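RNA-induced transcriptional silencing complex protein tas3 (Schizosaccharomyces pombe, PDB 3D1B) acts in RNA interference as a core subunit of the RITS complex with Ago1 and Chp1, promoting heterochromatin formation and accurate chromosome segregation. Local coordinates at residues K48-F52 with S53-Q57; E85-T88 with P89-A93. All blocks are in the same frame, centred on the assembly; numbering follows the deposited sequence.

Contact 1 of 2, residues K48-F52 with S53-Q57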
# COMPACT_ATOMS: atom_id res chain seq x y z
N LYS A 48 -9.65 7.69 -4.72
CA LYS A 48 -8.91 6.69 -5.48
C LYS A 48 -7.40 6.90 -5.59
O LYS A 48 -6.80 6.60 -6.63
CB LYS A 48 -9.54 6.57 -6.88
CG LYS A 48 -11.06 6.66 -6.87
CD LYS A 48 -11.75 5.37 -7.28
CE LYS A 48 -12.00 4.45 -6.10
NZ LYS A 48 -13.38 3.86 -6.17
N LEU A 49 -6.79 7.43 -4.54
CA LEU A 49 -5.35 7.60 -4.53
C LEU A 49 -4.79 6.28 -4.00
O LEU A 49 -3.70 5.85 -4.37
CB LEU A 49 -4.92 8.73 -3.59
CG LEU A 49 -5.06 10.17 -4.06
CD1 LEU A 49 -4.52 11.11 -2.99
CD2 LEU A 49 -4.29 10.36 -5.37
N ILE A 50 -5.56 5.65 -3.12
CA ILE A 50 -5.17 4.38 -2.51
C ILE A 50 -6.30 3.35 -2.60
O ILE A 50 -7.47 3.72 -2.74
CB ILE A 50 -4.79 4.56 -1.02
CG1 ILE A 50 -6.01 5.03 -0.22
CG2 ILE A 50 -3.67 5.58 -0.89
CD1 ILE A 50 -5.75 5.14 1.28
N ASP A 51 -5.94 2.07 -2.51
CA ASP A 51 -6.94 1.01 -2.56
C ASP A 51 -7.26 0.52 -1.15
O ASP A 51 -6.65 0.97 -0.18
CB ASP A 51 -6.48 -0.17 -3.44
CG ASP A 51 -5.19 -0.81 -2.94
OD1 ASP A 51 -5.02 -0.95 -1.71
OD2 ASP A 51 -4.36 -1.20 -3.79
N PHE A 52 -8.19 -0.42 -1.03
CA PHE A 52 -8.58 -0.89 0.29
C PHE A 52 -7.46 -1.59 1.07
O PHE A 52 -7.40 -1.49 2.29
CB PHE A 52 -9.78 -1.83 0.21
CG PHE A 52 -10.43 -2.09 1.54
CD1 PHE A 52 -11.15 -1.09 2.18
CD2 PHE A 52 -10.25 -3.31 2.18
CE1 PHE A 52 -11.69 -1.30 3.44
CE2 PHE A 52 -10.79 -3.53 3.46
CZ PHE A 52 -11.51 -2.52 4.08
N SER A 53 -6.59 -2.30 0.37
CA SER A 53 -5.50 -2.97 1.06
C SER A 53 -4.65 -1.93 1.76
O SER A 53 -4.16 -2.14 2.86
CB SER A 53 -4.63 -3.76 0.07
OG SER A 53 -5.37 -4.83 -0.49
N GLN A 54 -4.48 -0.79 1.10
CA GLN A 54 -3.69 0.30 1.65
C GLN A 54 -4.42 0.93 2.83
O GLN A 54 -3.80 1.31 3.82
CB GLN A 54 -3.41 1.34 0.56
CG GLN A 54 -2.48 0.81 -0.52
CD GLN A 54 -2.30 1.76 -1.68
OE1 GLN A 54 -3.25 2.04 -2.42
NE2 GLN A 54 -1.09 2.26 -1.86
N VAL A 55 -5.75 1.03 2.73
CA VAL A 55 -6.53 1.58 3.84
C VAL A 55 -6.31 0.70 5.07
O VAL A 55 -6.06 1.20 6.17
CB VAL A 55 -8.05 1.61 3.51
CG1 VAL A 55 -8.84 1.94 4.77
CG2 VAL A 55 -8.32 2.63 2.43
N LEU A 56 -6.39 -0.61 4.88
CA LEU A 56 -6.19 -1.55 5.99
C LEU A 56 -4.82 -1.41 6.62
O LEU A 56 -4.69 -1.40 7.85
CB LEU A 56 -6.36 -2.99 5.51
CG LEU A 56 -7.78 -3.44 5.18
CD1 LEU A 56 -7.75 -4.89 4.70
CD2 LEU A 56 -8.66 -3.31 6.43
N GLN A 57 -3.79 -1.29 5.79
CA GLN A 57 -2.45 -1.16 6.33
C GLN A 57 -2.28 0.13 7.12
O GLN A 57 -1.70 0.13 8.21
CB GLN A 57 -1.42 -1.23 5.19
CG GLN A 57 -0.01 -1.57 5.67
CD GLN A 57 0.94 -1.86 4.52
OE1 GLN A 57 0.53 -2.35 3.47
NE2 GLN A 57 2.22 -1.59 4.72
O HOH W 1 -1.33 4.24 -4.08

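Contact 2 of 2, residues E85-T88 with P89-A93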
# COMPACT_ATOMS: atom_id res chain seq x y z
N GLU A 85 -2.89 -17.71 2.55
CA GLU A 85 -2.99 -17.83 1.10
C GLU A 85 -4.36 -18.35 0.64
O GLU A 85 -4.77 -18.08 -0.49
CB GLU A 85 -1.91 -18.78 0.58
CG GLU A 85 -0.50 -18.24 0.68
CD GLU A 85 -0.12 -17.36 -0.50
OE1 GLU A 85 -1.04 -16.99 -1.28
OE2 GLU A 85 1.08 -17.05 -0.65
N LYS A 86 -5.04 -19.09 1.50
CA LYS A 86 -6.33 -19.68 1.16
C LYS A 86 -7.55 -18.84 1.49
O LYS A 86 -8.68 -19.22 1.14
CB LYS A 86 -6.48 -21.02 1.87
CG LYS A 86 -5.35 -21.97 1.56
CD LYS A 86 -5.55 -23.33 2.19
CE LYS A 86 -5.40 -23.30 3.70
NZ LYS A 86 -5.17 -24.69 4.18
N GLN A 87 -7.34 -17.71 2.14
CA GLN A 87 -8.45 -16.86 2.54
C GLN A 87 -9.14 -16.09 1.42
O GLN A 87 -8.58 -15.86 0.36
CB GLN A 87 -7.96 -15.85 3.59
CG GLN A 87 -7.32 -16.51 4.79
CD GLN A 87 -8.24 -17.49 5.48
OE1 GLN A 87 -9.33 -17.12 5.92
NE2 GLN A 87 -7.81 -18.74 5.60
N THR A 88 -10.38 -15.73 1.69
CA THR A 88 -11.16 -14.93 0.77
C THR A 88 -10.54 -13.54 0.74
O THR A 88 -9.76 -13.21 1.60
CB THR A 88 -12.63 -14.94 1.20
OG1 THR A 88 -12.72 -14.71 2.60
CG2 THR A 88 -13.26 -16.27 0.89
N PRO A 89 -10.87 -12.74 -0.29
CA PRO A 89 -10.35 -11.38 -0.49
C PRO A 89 -10.17 -10.43 0.69
O PRO A 89 -9.04 -9.99 0.98
CB PRO A 89 -11.30 -10.81 -1.54
CG PRO A 89 -11.63 -12.01 -2.36
CD PRO A 89 -11.91 -13.04 -1.29
N PHE A 90 -11.26 -10.08 1.35
CA PHE A 90 -11.21 -9.17 2.49
C PHE A 90 -10.38 -9.77 3.62
O PHE A 90 -9.52 -9.10 4.20
CB PHE A 90 -12.62 -8.88 3.00
CG PHE A 90 -12.67 -8.10 4.29
CD1 PHE A 90 -12.41 -6.73 4.30
CD2 PHE A 90 -12.97 -8.75 5.48
CE1 PHE A 90 -12.46 -6.01 5.49
CE2 PHE A 90 -13.02 -8.04 6.68
CZ PHE A 90 -12.77 -6.66 6.68
N ALA A 91 -10.64 -11.03 3.93
CA ALA A 91 -9.92 -11.71 5.00
C ALA A 91 -8.43 -11.76 4.71
O ALA A 91 -7.61 -11.53 5.60
CB ALA A 91 -10.47 -13.12 5.20
N LYS A 92 -8.07 -12.07 3.47
CA LYS A 92 -6.66 -12.15 3.09
C LYS A 92 -5.97 -10.80 3.27
O LYS A 92 -4.84 -10.72 3.74
CB LYS A 92 -6.51 -12.62 1.64
CG LYS A 92 -5.05 -12.76 1.22
CD LYS A 92 -4.89 -13.27 -0.21
CE LYS A 92 -5.40 -14.69 -0.37
NZ LYS A 92 -5.13 -15.20 -1.76
N ALA A 93 -6.66 -9.73 2.87
CA ALA A 93 -6.08 -8.39 3.00
C ALA A 93 -5.93 -8.01 4.46
O ALA A 93 -4.96 -7.35 4.85
CB ALA A 93 -6.96 -7.37 2.27
O HOH W 2 -2.39 -14.91 -2.17
O HOH W 3 -7.17 -17.08 -1.77

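Contact 1 of 2, residues K48-F52 with S53-Q57
Asp51 O receives Val55 N at 3.0 Å in the first turn of helix 52-60, and Phe52 O takes Leu56 N in the next bond of the series; the loop leading in leaves helix 32-46 through a Schellman motif at Lys48. Asp51 is the N-cap and forms a capping box with Gln54. Its carboxylate folds back over the start of the helix, with CG between the backbone N and the carbonyl carbon (chi1 60°), and OD1 accepts Gln54 N at 2.9 Å. Gln54 answers: its chain, extended beyond CG, reaches back across Asp51 to the loop, and a lone pair of OE1 takes Asp51 N at 2.7 Å in the plane of the amide, with an N-H...O angle of 159°. Aspartate suits the cap because its short acid reaches an amide that the first turn cannot serve, and its charge probably interacts well with the helix dipole. Glutamine is long enough to return the bond, and its NE2 donates to a water that bridges to Leu49 O. The amide and carboxylate planes stand 53° apart. OE1 also lies against Ile50, 3.3 Å from CB, while Ile50 CD1 meets Val55 CG2 at 3.8 Å, the two branched chains crossing at about a right angle. On the Phe52 side, Leu56 CG approaches ring atom CE2 to 3.5 Å, obliquely. These apolar residues fill the ground between helices: Phe52 meets Tyr18 edge-to-face and packs on Ile19 and Leu22 of helix 14-23, Ile50 and Val55 lean on helix 32-46, and Leu56 reaches helix 89-105. Across the dimer interface, the Gln54 amide hydrogen-bonds with Lys100 and Thr103 on helix 89-105 of the second subunit.

Contact 2 of 2, residues E85-T88 with P89-A93
Thr88 O accepts Lys92 N at 2.8 Å, nearly along the C=O axis, closing the first turn of helix 89-105, for which Thr88 is the N-cap. Its hydroxyl makes no capping bond; instead Glu123 of the same chain hydrogen-bonds to Thr88 OG1 and to the amides of Phe90 and Ala91. Pro89 suits the first turn, where no amide proton is needed, and its CD is pressed to 3.2 Å from CB of the preceding Thr88. The inner side is close as well: Gln87 CB meets Ala91 CB at 4.0 Å, the small alanine leaving room for Leu116 of helix 109-122, while the Gln87 amide turns back to Asn83 O. The solvent side is looser and wet. Lys92 leaves with CG anti to the backbone N (chi1 -178°) and bends at chi3, carrying NZ over Glu85 O. With an alanine here, Glu85 O would probably lose its ammonium donor and two bridging waters their tie to the helix. One water links NZ to Glu85 OE1; the other donates to both Glu85 O and Gln87 O while accepting from NZ, which reaches Glu85 O at 3.2 Å from above the carbonyl plane.

Overall arrangement
Both contacts are helix starts reached through a loop, but they differ in depth. Contact 1 is largely buried and borders the second subunit; its cap is made by its own side chains, and the Gln54 amide also finds partners across the dimer. Contact 2 is partly exposed, meets no other chain of the assembly, draws hydrogen bonds to its first turn from Glu123, near the end of the chain, and wraps its outer lysine in water. The two helices they begin, 52-60 and 89-105, pack on each other near these starts: Leu56 CD1 lies 3.6 Å from Ala93 CB, and Phe52 CE2 lies 3.6 Å from Phe90 CE1. The centres are about 15 Å apart, within one all-helical C-terminal motif.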